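PDB 5OCM: NAD_Gly3P_dh, NAD-dependent glycerol-3-phosphate dehydrogenase from Streptosporangium roseum, which probably reduces imines to amines with NADPH, as an imine reductase of the HIBADH-related family of NADP-binding oxidoreductases. Local coordinates for residues V6-L11 with G20-D25; A28-N33 with E58-V63; T113-A118 with E139-A144; I119-Q124 with A129-L134. One frame throughout, in Å; residues are numbered along the deposited sequence.

Interaction 1 (V6-L11 with G20-D25); sequences VTVLGL and GAFLKD. With NAP (NADP nicotinamide-adenine-dinucleotide phosphate), chain G.
F22, on helix 13-24, lays its ring against V6 and V8 of strand 6-9, which makes this the inner packing of the first beta-alpha-beta unit of a Rossmann-type fold. The aromatic side chain can be followed outward. Its CB lies 3.9 Å from V6 CG1, and the same methyl comes closer to the ring root, with V6 CG1 3.7 Å from F22 CG. One step further the two ortho positions part company: CD1 keeps V6 CG1 as its neighbour, whereas CD2 also meets V8 CG2 at 3.9 Å. Toward the tip the second methyl of V6 takes over, with V6 CG2 3.8 Å from F22 CE2 and 3.9 Å from CZ. The first torsion of V6 explains this division: at chi1 64°, CG1 is wedged between backbone N and carbonyl carbon and CG2 stands anti to N, which lets both branches lie over a single face. V6 CG2 makes a CH-pi contact there, 17° off the ring normal and displaced to the rim. V8 CG2 instead comes at the edge, close to the ring plane. T29 of the next strand and S151 and L152 also touch F22. Beyond the strand the chain enters the glycine-containing turn that meets the cofactor, where L11 N, which is also bonded to N33 OD1, makes a weak hydrogen bond of 3.3 Å to O3B of NADP, bent to 122°.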
# COMPACT_ATOMS: atom_id res chain seq x y z
N VAL A 6 -6.79 9.49 34.13
CA VAL A 6 -5.71 9.39 33.17
C VAL A 6 -5.05 10.75 32.97
O VAL A 6 -5.71 11.76 33.01
CB VAL A 6 -6.21 8.73 31.84
CG1 VAL A 6 -7.20 9.58 31.19
CG2 VAL A 6 -5.06 8.52 30.87
N THR A 7 -3.73 10.74 32.87
CA THR A 7 -2.89 11.90 32.55
C THR A 7 -2.27 11.72 31.15
O THR A 7 -1.82 10.63 30.82
CB THR A 7 -1.79 12.08 33.61
OG1 THR A 7 -2.42 12.52 34.84
CG2 THR A 7 -0.76 13.11 33.17
N VAL A 8 -2.28 12.80 30.35
CA VAL A 8 -1.57 12.86 29.12
C VAL A 8 -0.47 13.92 29.24
O VAL A 8 -0.74 15.11 29.56
CB VAL A 8 -2.48 13.19 27.91
CG1 VAL A 8 -1.66 13.29 26.62
CG2 VAL A 8 -3.58 12.13 27.80
N LEU A 9 0.78 13.49 29.03
CA LEU A 9 1.93 14.37 28.93
C LEU A 9 2.34 14.49 27.48
O LEU A 9 2.73 13.50 26.86
CB LEU A 9 3.11 13.81 29.73
CG LEU A 9 2.83 13.41 31.17
CD1 LEU A 9 4.07 12.79 31.82
CD2 LEU A 9 2.35 14.59 32.00
N GLY A 10 2.24 15.71 26.95
CA GLY A 10 2.56 16.04 25.58
C GLY A 10 1.30 16.33 24.80
O GLY A 10 0.45 15.45 24.63
N LEU A 11 1.16 17.58 24.38
CA LEU A 11 -0.05 18.07 23.72
C LEU A 11 0.28 18.64 22.35
O LEU A 11 -0.21 19.72 21.98
CB LEU A 11 -0.76 19.10 24.57
CG LEU A 11 -1.21 18.62 25.91
CD1 LEU A 11 -1.88 19.76 26.69
CD2 LEU A 11 -2.13 17.37 25.88
N GLY A 20 -8.31 14.33 24.05
CA GLY A 20 -9.70 14.47 23.60
C GLY A 20 -10.51 13.18 23.60
O GLY A 20 -11.69 13.18 23.96
N ALA A 21 -9.88 12.06 23.23
CA ALA A 21 -10.55 10.78 23.19
C ALA A 21 -10.84 10.27 24.58
O ALA A 21 -11.93 9.71 24.84
CB ALA A 21 -9.72 9.76 22.41
N PHE A 22 -9.91 10.45 25.51
CA PHE A 22 -10.16 10.08 26.89
C PHE A 22 -11.34 10.89 27.46
O PHE A 22 -12.20 10.32 28.13
CB PHE A 22 -8.94 10.24 27.77
CG PHE A 22 -7.87 9.21 27.55
CD1 PHE A 22 -8.13 7.86 27.60
CD2 PHE A 22 -6.52 9.64 27.32
CE1 PHE A 22 -7.11 6.93 27.43
CE2 PHE A 22 -5.52 8.73 27.13
CZ PHE A 22 -5.81 7.37 27.19
N LEU A 23 -11.40 12.18 27.14
CA LEU A 23 -12.47 13.04 27.62
C LEU A 23 -13.83 12.65 27.01
O LEU A 23 -14.84 12.60 27.74
CB LEU A 23 -12.17 14.49 27.31
CG LEU A 23 -11.04 15.14 28.11
CD1 LEU A 23 -10.61 16.41 27.43
CD2 LEU A 23 -11.52 15.39 29.56
N LYS A 24 -13.84 12.34 25.72
CA LYS A 24 -15.07 11.90 25.02
C LYS A 24 -15.69 10.68 25.62
O LYS A 24 -16.93 10.54 25.64
CB LYS A 24 -14.76 11.66 23.53
CG LYS A 24 -15.89 11.02 22.72
CD LYS A 24 -15.56 10.96 21.21
CE LYS A 24 -14.55 9.86 20.88
NZ LYS A 24 -14.98 8.42 21.29
N ASP A 25 -14.86 9.77 26.14
CA ASP A 25 -15.36 8.57 26.78
C ASP A 25 -15.61 8.69 28.27
O ASP A 25 -15.84 7.69 28.93
CB ASP A 25 -14.47 7.39 26.49
CG ASP A 25 -14.79 6.75 25.11
OD1 ASP A 25 -15.66 7.27 24.32
OD2 ASP A 25 -14.14 5.73 24.85
PA NAP G . 4.16 17.37 17.58
O1A NAP G . 2.89 18.10 17.15
O2A NAP G . 5.33 17.92 16.90
O5B NAP G . 4.36 17.39 19.20
C5B NAP G . 5.65 17.15 19.76
C4B NAP G . 5.39 17.15 21.25
O4B NAP G . 6.53 16.76 21.98
C3B NAP G . 4.93 18.53 21.82
O3B NAP G . 3.93 18.37 22.85
C2B NAP G . 6.25 19.06 22.41
O2B NAP G . 6.11 20.11 23.38
C1B NAP G . 6.82 17.78 22.97
N9A NAP G . 8.25 17.84 23.23
C8A NAP G . 9.26 17.88 22.36
N7A NAP G . 10.43 17.91 22.98
C5A NAP G . 10.16 17.91 24.30
C6A NAP G . 10.94 17.93 25.52
N6A NAP G . 12.32 17.98 25.45
N1A NAP G . 10.29 18.01 26.70
C2A NAP G . 8.94 17.98 26.79
N3A NAP G . 8.13 17.93 25.70
C4A NAP G . 8.72 17.89 24.48
O3 NAP G . 4.18 15.83 17.25
PN NAP G . 2.84 14.88 17.22
O1N NAP G . 2.36 14.77 15.83
O2N NAP G . 1.96 15.14 18.45
O5D NAP G . 3.69 13.52 17.45
C5D NAP G . 3.99 13.12 18.80
C4D NAP G . 4.45 11.68 18.74
O4D NAP G . 3.33 10.86 18.20
C3D NAP G . 5.70 11.53 17.85
O3D NAP G . 6.59 10.55 18.39
C2D NAP G . 5.05 11.03 16.54
O2D NAP G . 5.91 10.30 15.65
C1D NAP G . 3.88 10.18 17.11
N1N NAP G . 2.81 9.97 16.16
C2N NAP G . 2.18 10.99 15.61
C3N NAP G . 1.16 10.78 14.66
C7N NAP G . 0.47 11.87 13.95
O7N NAP G . -0.31 11.51 13.04
N7N NAP G . 0.69 13.12 14.26
C4N NAP G . 0.76 9.46 14.37
C5N NAP G . 1.38 8.43 15.06
C6N NAP G . 2.39 8.72 15.95
P2B NAP G . 6.00 21.63 22.88
O1X NAP G . 4.58 21.82 22.49
O2X NAP G . 6.49 22.32 24.11
O3X NAP G . 7.09 21.77 21.82

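Interaction 2 (A28-N33 with E58-V63). With NAP (NADP nicotinamide-adenine-dinucleotide phosphate), chain G.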
# COMPACT_ATOMS: atom_id res chain seq x y z
N ALA A 28 -11.99 11.22 33.57
CA ALA A 28 -11.37 12.41 34.13
C ALA A 28 -9.92 12.47 33.69
O ALA A 28 -9.17 11.51 33.93
CB ALA A 28 -11.48 12.41 35.65
N THR A 29 -9.55 13.56 33.07
CA THR A 29 -8.29 13.66 32.37
C THR A 29 -7.51 14.90 32.79
O THR A 29 -8.01 16.03 32.71
CB THR A 29 -8.52 13.68 30.82
OG1 THR A 29 -9.28 12.54 30.47
CG2 THR A 29 -7.24 13.66 30.11
N THR A 30 -6.27 14.69 33.22
CA THR A 30 -5.31 15.76 33.48
C THR A 30 -4.30 15.82 32.32
O THR A 30 -3.86 14.79 31.80
CB THR A 30 -4.57 15.54 34.79
OG1 THR A 30 -5.52 15.59 35.88
CG2 THR A 30 -3.49 16.57 35.03
N VAL A 31 -3.99 17.03 31.86
CA VAL A 31 -3.05 17.24 30.80
C VAL A 31 -1.92 18.20 31.15
O VAL A 31 -2.06 19.06 32.01
CB VAL A 31 -3.76 17.76 29.52
CG1 VAL A 31 -4.88 16.80 29.11
CG2 VAL A 31 -4.30 19.14 29.71
N TRP A 32 -0.79 18.06 30.45
CA TRP A 32 0.37 18.93 30.61
C TRP A 32 1.15 18.93 29.32
O TRP A 32 1.23 17.91 28.61
CB TRP A 32 1.28 18.47 31.75
CG TRP A 32 2.57 19.24 31.82
CD1 TRP A 32 2.81 20.45 32.45
CD2 TRP A 32 3.81 18.89 31.21
NE1 TRP A 32 4.08 20.85 32.27
CE2 TRP A 32 4.74 19.92 31.51
CE3 TRP A 32 4.22 17.82 30.40
CZ2 TRP A 32 6.07 19.89 31.07
CZ3 TRP A 32 5.56 17.80 29.95
CH2 TRP A 32 6.45 18.82 30.30
N ASN A 33 1.75 20.07 29.01
CA ASN A 33 2.65 20.25 27.86
C ASN A 33 3.78 21.16 28.28
O ASN A 33 3.56 22.09 29.08
CB ASN A 33 1.90 20.90 26.70
CG ASN A 33 2.68 20.83 25.39
OD1 ASN A 33 3.05 19.71 24.94
ND2 ASN A 33 2.99 22.02 24.80
N GLU A 58 1.17 13.03 39.16
CA GLU A 58 0.64 12.71 40.48
C GLU A 58 -0.87 12.58 40.49
O GLU A 58 -1.41 12.02 41.43
CB GLU A 58 1.00 13.80 41.54
CG GLU A 58 2.39 13.72 42.07
CD GLU A 58 2.74 14.83 43.06
OE1 GLU A 58 2.13 15.94 43.07
OE2 GLU A 58 3.68 14.55 43.82
N ALA A 59 -1.56 13.10 39.47
CA ALA A 59 -3.02 13.18 39.49
C ALA A 59 -3.74 11.87 39.15
O ALA A 59 -4.92 11.72 39.52
CB ALA A 59 -3.46 14.26 38.55
N SER A 60 -3.06 10.94 38.47
CA SER A 60 -3.75 9.78 37.91
C SER A 60 -3.01 8.47 38.12
O SER A 60 -1.79 8.45 38.18
CB SER A 60 -3.95 9.95 36.37
OG SER A 60 -4.46 11.25 36.04
N PRO A 61 -3.74 7.35 38.13
CA PRO A 61 -3.08 6.04 38.19
C PRO A 61 -2.53 5.55 36.85
O PRO A 61 -1.81 4.55 36.84
CB PRO A 61 -4.20 5.09 38.63
CG PRO A 61 -5.45 5.76 38.18
CD PRO A 61 -5.20 7.23 38.28
N LEU A 62 -2.87 6.22 35.76
CA LEU A 62 -2.46 5.84 34.39
C LEU A 62 -1.91 7.11 33.76
O LEU A 62 -2.61 8.13 33.69
CB LEU A 62 -3.64 5.31 33.60
CG LEU A 62 -3.40 4.85 32.20
CD1 LEU A 62 -2.57 3.62 32.21
CD2 LEU A 62 -4.64 4.55 31.41
N VAL A 63 -0.65 7.06 33.31
CA VAL A 63 0.04 8.21 32.77
C VAL A 63 0.53 7.87 31.38
O VAL A 63 1.32 6.94 31.18
CB VAL A 63 1.25 8.62 33.62
CG1 VAL A 63 1.95 9.86 33.01
CG2 VAL A 63 0.83 8.86 35.06
PA NAP G . 4.16 17.37 17.58
O1A NAP G . 2.89 18.10 17.15
O2A NAP G . 5.33 17.92 16.90
O5B NAP G . 4.36 17.39 19.20
C5B NAP G . 5.65 17.15 19.76
C4B NAP G . 5.39 17.15 21.25
O4B NAP G . 6.53 16.76 21.98
C3B NAP G . 4.93 18.53 21.82
O3B NAP G . 3.93 18.37 22.85
C2B NAP G . 6.25 19.06 22.41
O2B NAP G . 6.11 20.11 23.38
C1B NAP G . 6.82 17.78 22.97
N9A NAP G . 8.25 17.84 23.23
C8A NAP G . 9.26 17.88 22.36
N7A NAP G . 10.43 17.91 22.98
C5A NAP G . 10.16 17.91 24.30
C6A NAP G . 10.94 17.93 25.52
N6A NAP G . 12.32 17.98 25.45
N1A NAP G . 10.29 18.01 26.70
C2A NAP G . 8.94 17.98 26.79
N3A NAP G . 8.13 17.93 25.70
C4A NAP G . 8.72 17.89 24.48
O3 NAP G . 4.18 15.83 17.25
PN NAP G . 2.84 14.88 17.22
O1N NAP G . 2.36 14.77 15.83
O2N NAP G . 1.96 15.14 18.45
O5D NAP G . 3.69 13.52 17.45
C5D NAP G . 3.99 13.12 18.80
C4D NAP G . 4.45 11.68 18.74
O4D NAP G . 3.33 10.86 18.20
C3D NAP G . 5.70 11.53 17.85
O3D NAP G . 6.59 10.55 18.39
C2D NAP G . 5.05 11.03 16.54
O2D NAP G . 5.91 10.30 15.65
C1D NAP G . 3.88 10.18 17.11
N1N NAP G . 2.81 9.97 16.16
C2N NAP G . 2.18 10.99 15.61
C3N NAP G . 1.16 10.78 14.66
C7N NAP G . 0.47 11.87 13.95
O7N NAP G . -0.31 11.51 13.04
N7N NAP G . 0.69 13.12 14.26
C4N NAP G . 0.76 9.46 14.37
C5N NAP G . 1.38 8.43 15.06
C6N NAP G . 2.39 8.72 15.95
P2B NAP G . 6.00 21.63 22.88
O1X NAP G . 4.58 21.82 22.49
O2X NAP G . 6.49 22.32 24.11
O3X NAP G . 7.09 21.77 21.82
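S60 OG, 4.5 Å from CB of T30 across the contact, is gripped by two other hydroxyls, T7 OG1 and T4 OG1. T4 OG1 also bonds T30 OG1, which gives a small network of hydroxyl groups near the beginnings of the strands. Within it T30 and A59 make the closest approach: A59 CB is 3.6 Å from T30 OG1 and 4.1 Å from T30 CB. The threonine presents this atom because OG1 stands anti to its carbonyl carbon (chi1 -64°), with CG2 anti to the backbone N. Strands 29-32 and 62-65 are not neighbours in the sheet. Strand 6-9 runs between them, and the turn at A59 and S60 reaches over its beginning to touch T30.

At the far end of strand 29-32 the polar atoms serve the cofactor. N33 extends its amide with CG anti to the backbone N (chi1 -167°), and its two ends do different work. OD1 accepts a hydrogen bond from O3B of the adenosine ribose at 2.6 Å and another from the backbone N-H of L11. ND2 donates almost straight, at 172° and 2.8 Å, to O1X of the 2'-phosphate, and binds S35 O as well. R34 and S35 hold the cofactor beside it. A polar residue at the tip of the second strand, reading the ribose and its phosphate, is typical of an NADP-binding Rossmann domain.

Interaction 3 (T113-A118 with E139-A144)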
# COMPACT_ATOMS: atom_id res chain seq x y z
N THR A 113 5.33 0.13 36.53
CA THR A 113 4.80 -0.79 35.51
C THR A 113 4.67 -0.03 34.20
O THR A 113 4.26 1.16 34.19
CB THR A 113 3.57 -1.68 35.93
OG1 THR A 113 2.41 -1.62 35.02
CG2 THR A 113 3.33 -1.77 37.35
N TYR A 114 5.12 -0.63 33.11
CA TYR A 114 5.40 0.09 31.87
C TYR A 114 4.83 -0.65 30.67
O TYR A 114 5.11 -1.84 30.48
CB TYR A 114 6.90 0.23 31.70
CG TYR A 114 7.31 0.97 30.48
CD1 TYR A 114 6.94 2.27 30.28
CD2 TYR A 114 8.11 0.37 29.52
CE1 TYR A 114 7.33 2.97 29.15
CE2 TYR A 114 8.52 1.07 28.35
CZ TYR A 114 8.11 2.34 28.15
OH TYR A 114 8.51 3.05 27.06
N LEU A 115 4.05 0.06 29.85
CA LEU A 115 3.57 -0.44 28.57
C LEU A 115 4.12 0.47 27.50
O LEU A 115 4.09 1.70 27.63
CB LEU A 115 2.06 -0.42 28.51
CG LEU A 115 1.35 -1.45 29.41
CD1 LEU A 115 -0.14 -1.21 29.43
CD2 LEU A 115 1.67 -2.90 28.96
N ASP A 116 4.65 -0.12 26.43
CA ASP A 116 5.20 0.64 25.34
C ASP A 116 4.29 0.41 24.16
O ASP A 116 4.10 -0.77 23.76
CB ASP A 116 6.64 0.20 25.04
CG ASP A 116 7.37 1.21 24.18
OD1 ASP A 116 7.06 1.31 22.95
OD2 ASP A 116 8.26 1.95 24.70
N GLY A 117 3.75 1.45 23.57
CA GLY A 117 2.77 1.33 22.49
C GLY A 117 3.06 2.15 21.26
O GLY A 117 3.92 3.01 21.26
N ALA A 118 2.36 1.82 20.19
CA ALA A 118 2.49 2.49 18.91
C ALA A 118 1.13 2.85 18.40
O ALA A 118 0.21 2.02 18.42
CB ALA A 118 3.20 1.64 17.93
N GLU A 139 1.48 -8.61 30.21
CA GLU A 139 0.10 -8.85 29.77
C GLU A 139 -0.90 -8.46 30.83
O GLU A 139 -1.95 -7.93 30.52
CB GLU A 139 -0.08 -10.32 29.37
CG GLU A 139 -1.42 -10.55 28.75
CD GLU A 139 -1.54 -11.90 28.02
OE1 GLU A 139 -0.86 -12.86 28.46
OE2 GLU A 139 -2.35 -12.00 27.04
N ALA A 140 -0.56 -8.68 32.09
CA ALA A 140 -1.51 -8.36 33.17
C ALA A 140 -1.78 -6.88 33.24
O ALA A 140 -2.91 -6.48 33.51
CB ALA A 140 -0.94 -8.83 34.49
N ALA A 141 -0.76 -6.03 33.00
CA ALA A 141 -0.98 -4.58 32.98
C ALA A 141 -1.82 -4.15 31.79
O ALA A 141 -2.69 -3.30 31.93
CB ALA A 141 0.34 -3.86 33.04
N TYR A 142 -1.59 -4.76 30.63
CA TYR A 142 -2.43 -4.47 29.46
C TYR A 142 -3.88 -4.81 29.80
O TYR A 142 -4.80 -4.00 29.59
CB TYR A 142 -1.99 -5.26 28.26
CG TYR A 142 -2.92 -5.14 27.07
CD1 TYR A 142 -2.79 -4.09 26.17
CD2 TYR A 142 -3.94 -6.09 26.85
CE1 TYR A 142 -3.65 -3.99 25.07
CE2 TYR A 142 -4.81 -5.98 25.76
CZ TYR A 142 -4.64 -4.91 24.87
OH TYR A 142 -5.47 -4.76 23.79
N GLU A 143 -4.09 -6.02 30.31
CA GLU A 143 -5.47 -6.48 30.66
C GLU A 143 -6.14 -5.57 31.69
O GLU A 143 -7.33 -5.23 31.55
CB GLU A 143 -5.48 -7.98 31.09
CG GLU A 143 -5.35 -8.94 29.86
CD GLU A 143 -5.10 -10.39 30.22
OE1 GLU A 143 -4.72 -10.67 31.40
OE2 GLU A 143 -5.22 -11.23 29.29
N ALA A 144 -5.39 -5.12 32.67
CA ALA A 144 -5.95 -4.22 33.71
C ALA A 144 -6.36 -2.86 33.16
O ALA A 144 -7.27 -2.27 33.69
CB ALA A 144 -4.96 -4.01 34.85
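Y142 meets L115 with its backbone and CB, while its ring leads away and comes against the ring of Y158, the two planes inclined at about 40°. T156 is a further neighbour of Y142. A second aromatic group, Y114, belongs to the other face of the strand: its ring meets that of H163 at about 25°, and its OH makes a short but weak bond to D116 OD2 and is also bonded to N91. Alternation along the strand thus leaves T113 and L115 to face the helix. L115 does most of this work. With CG anti to the carbonyl carbon (chi1 -70°), CD1 rests 4.0 Å from Y142 CA, and CD2 is 4.4 Å from both A141 CB and Y142 CB, so that the branched end covers the helix backbone itself. A141 CB also lies 3.6 Å from T113 OG1. The segment axes come within 8.6 Å and cross nearly at right angles in this helix-on-sheet packing of the Rossmann-type domain. Strand 113-120 is flanked in the sheet by 88-91 and 131-136. Helix 139-149 covers it on the T113 and L115 side, on its way from strand 131-136 to strand 155-160, and helix 97-109 packs on Y114 and D116.

Interaction 4 (I119-Q124 with A129-L134); sequences IMAIPQ and ADAFLL. With NAP (NADP nicotinamide-adenine-dinucleotide phosphate), chain G; 9RH (2,2,2-trifluoromethyl acetophenone hydrate), chain X.
I119 and A121, whose side chains pack on L133 and A131 across the hairpin, bring their backbone carbonyls to the nicotinamide of NADP. I119 O is 3.4 Å from C5N, and A121 O is 3.3 Å from C4N, the carbon through which nicotinamide cofactors exchange hydride. Beyond them I122 CG2 touches ring atom C4 of the bound trifluoroacetophenone hydrate at 3.8 Å, and P123 CD lies 3.2 Å from the carboxamide O7N. In the next shell M120 N donates to F132 O at 2.8 Å; the donor lies in the carbonyl plane, although the N-H is bent to 135°. On the face carrying I119 and L133, I119 CG1 lies alongside L133 CD2 at 4.0 Å. Past the paired residues, A121 CB meets A131 CB at 4.1 Å. On the face of M120 and F132, M120 CB comes obliquely to the F132 ring, 3.6 Å from CD2. The methionine CG, set anti to the carbonyl carbon by chi1 (-54°), lies beside L134 CG; beyond it the chain bends at chi2 and chi3. Where the strands diverge, a water bonded to M120 O and D130 O spans the gap. Farther out, M120 packs on helix 165-192 and on W208 of the second subunit, F132 on F204 of that subunit, and I119 on helix 13-24, while strand 155-160 flanks strand 131-136.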
# COMPACT_ATOMS: atom_id res chain seq x y z
N ILE A 119 0.96 4.12 18.01
CA ILE A 119 -0.31 4.63 17.53
C ILE A 119 -0.35 4.47 16.03
O ILE A 119 0.34 5.24 15.32
CB ILE A 119 -0.56 6.09 17.88
CG1 ILE A 119 -0.42 6.32 19.40
CG2 ILE A 119 -1.99 6.51 17.47
CD1 ILE A 119 -0.15 7.80 19.73
N MET A 120 -1.12 3.50 15.53
CA MET A 120 -1.19 3.25 14.09
C MET A 120 -2.44 3.93 13.56
O MET A 120 -3.38 3.30 13.08
CB MET A 120 -1.19 1.74 13.79
CG MET A 120 -0.02 0.97 14.41
SD MET A 120 1.62 1.70 14.31
CE MET A 120 1.75 1.96 12.54
N ALA A 121 -2.44 5.24 13.70
CA ALA A 121 -3.56 6.11 13.37
C ALA A 121 -3.12 7.54 13.33
O ALA A 121 -2.13 7.92 13.97
CB ALA A 121 -4.66 5.96 14.46
N ILE A 122 -3.88 8.34 12.60
CA ILE A 122 -3.73 9.79 12.63
C ILE A 122 -4.64 10.40 13.74
O ILE A 122 -5.59 9.76 14.20
CB ILE A 122 -4.05 10.45 11.26
CG1 ILE A 122 -5.46 10.06 10.78
CG2 ILE A 122 -2.98 10.10 10.26
CD1 ILE A 122 -5.95 10.85 9.55
N PRO A 123 -4.36 11.65 14.12
CA PRO A 123 -5.10 12.23 15.27
C PRO A 123 -6.61 12.25 15.09
O PRO A 123 -7.34 11.97 16.02
CB PRO A 123 -4.54 13.65 15.34
CG PRO A 123 -3.15 13.52 14.86
CD PRO A 123 -3.28 12.57 13.68
N GLN A 124 -7.06 12.50 13.85
CA GLN A 124 -8.50 12.56 13.60
C GLN A 124 -9.19 11.18 13.72
O GLN A 124 -10.41 11.13 13.87
CB GLN A 124 -8.81 13.13 12.21
CG GLN A 124 -8.16 14.48 11.85
CD GLN A 124 -6.78 14.32 11.11
OE1 GLN A 124 -5.81 13.85 11.70
NE2 GLN A 124 -6.73 14.63 9.70
N ALA A 129 -13.65 3.82 16.19
CA ALA A 129 -13.56 2.37 16.07
C ALA A 129 -12.46 1.92 15.14
O ALA A 129 -11.86 0.90 15.37
CB ALA A 129 -14.91 1.72 15.70
N ASP A 130 -12.15 2.69 14.12
CA ASP A 130 -11.08 2.34 13.21
C ASP A 130 -9.65 2.59 13.68
O ASP A 130 -8.71 2.22 13.00
CB ASP A 130 -11.27 3.09 11.91
CG ASP A 130 -12.50 2.60 11.14
OD1 ASP A 130 -12.93 1.45 11.36
OD2 ASP A 130 -13.00 3.40 10.34
N ALA A 131 -9.44 3.25 14.82
CA ALA A 131 -8.07 3.45 15.23
C ALA A 131 -7.44 2.16 15.67
O ALA A 131 -8.06 1.43 16.43
CB ALA A 131 -8.00 4.48 16.33
N PHE A 132 -6.18 1.97 15.27
CA PHE A 132 -5.42 0.75 15.57
C PHE A 132 -4.22 1.15 16.44
O PHE A 132 -3.50 2.06 16.08
CB PHE A 132 -4.98 0.34 14.13
CG PHE A 132 -4.21 -0.92 13.99
CD1 PHE A 132 -4.42 -1.99 14.82
CD2 PHE A 132 -3.33 -1.07 12.91
CE1 PHE A 132 -3.73 -3.18 14.62
CE2 PHE A 132 -2.60 -2.21 12.74
CZ PHE A 132 -2.84 -3.29 13.54
N LEU A 133 -4.04 0.49 17.59
CA LEU A 133 -2.91 0.79 18.47
C LEU A 133 -2.35 -0.51 19.00
O LEU A 133 -3.09 -1.46 19.31
CB LEU A 133 -3.35 1.68 19.65
CG LEU A 133 -3.83 3.08 19.33
CD1 LEU A 133 -5.38 3.05 19.14
CD2 LEU A 133 -3.53 4.06 20.47
N LEU A 134 -1.02 -0.56 19.12
CA LEU A 134 -0.30 -1.81 19.48
C LEU A 134 0.40 -1.57 20.81
O LEU A 134 0.99 -0.52 20.99
CB LEU A 134 0.75 -2.12 18.44
CG LEU A 134 0.28 -2.11 17.01
CD1 LEU A 134 1.43 -2.43 16.05
CD2 LEU A 134 -0.85 -3.10 16.81
PA NAP G . 4.16 17.37 17.58
O1A NAP G . 2.89 18.10 17.15
O2A NAP G . 5.33 17.92 16.90
O5B NAP G . 4.36 17.39 19.20
C5B NAP G . 5.65 17.15 19.76
C4B NAP G . 5.39 17.15 21.25
O4B NAP G . 6.53 16.76 21.98
C3B NAP G . 4.93 18.53 21.82
O3B NAP G . 3.93 18.37 22.85
C2B NAP G . 6.25 19.06 22.41
O2B NAP G . 6.11 20.11 23.38
C1B NAP G . 6.82 17.78 22.97
N9A NAP G . 8.25 17.84 23.23
C8A NAP G . 9.26 17.88 22.36
N7A NAP G . 10.43 17.91 22.98
C5A NAP G . 10.16 17.91 24.30
C6A NAP G . 10.94 17.93 25.52
N6A NAP G . 12.32 17.98 25.45
N1A NAP G . 10.29 18.01 26.70
C2A NAP G . 8.94 17.98 26.79
N3A NAP G . 8.13 17.93 25.70
C4A NAP G . 8.72 17.89 24.48
O3 NAP G . 4.18 15.83 17.25
PN NAP G . 2.84 14.88 17.22
O1N NAP G . 2.36 14.77 15.83
O2N NAP G . 1.96 15.14 18.45
O5D NAP G . 3.69 13.52 17.45
C5D NAP G . 3.99 13.12 18.80
C4D NAP G . 4.45 11.68 18.74
O4D NAP G . 3.33 10.86 18.20
C3D NAP G . 5.70 11.53 17.85
O3D NAP G . 6.59 10.55 18.39
C2D NAP G . 5.05 11.03 16.54
O2D NAP G . 5.91 10.30 15.65
C1D NAP G . 3.88 10.18 17.11
N1N NAP G . 2.81 9.97 16.16
C2N NAP G . 2.18 10.99 15.61
C3N NAP G . 1.16 10.78 14.66
C7N NAP G . 0.47 11.87 13.95
O7N NAP G . -0.31 11.51 13.04
N7N NAP G . 0.69 13.12 14.26
C4N NAP G . 0.76 9.46 14.37
C5N NAP G . 1.38 8.43 15.06
C6N NAP G . 2.39 8.72 15.95
P2B NAP G . 6.00 21.63 22.88
O1X NAP G . 4.58 21.82 22.49
O2X NAP G . 6.49 22.32 24.11
O3X NAP G . 7.09 21.77 21.82
O1 9RH X . 4.50 10.58 10.60
C1 9RH X . 4.29 9.37 11.25
O2 9RH X . 5.19 8.36 10.90
C2 9RH X . 2.84 8.92 11.14
C3 9RH X . 1.95 9.64 10.35
C4 9RH X . 0.66 9.17 10.15
C5 9RH X . 0.24 8.02 10.76
C6 9RH X . 1.11 7.32 11.56
C7 9RH X . 2.41 7.76 11.74
C8 9RH X . 4.64 9.73 12.67
F1 9RH X . 5.88 10.20 12.69
F2 9RH X . 4.51 8.67 13.51
F3 9RH X . 3.80 10.69 13.02
O HOH W 1 -5.91 3.75 12.26

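In the fold
From the N terminus, interaction 1 closes first, folding helix 13-24 back on strand 6-9. Interaction 2 follows in series: its longer loop carries the chain through strand 48-49 and helix 53-58, and spans strand 6-9 to join 29-32 with the turn leading into 62-65. The two touch, their centres 8 Å apart. Interaction 3 then closes a loop from strand 113-120 to helix 139-149, and interaction 4, the hairpin of 113-120 and 131-136, is nested inside it; the A118 N to L134 O bond joins them. None cross. All four reach one sheet; interactions 1 and 2 meet NADP at its adenosine ribose, interaction 4 at its nicotinamide.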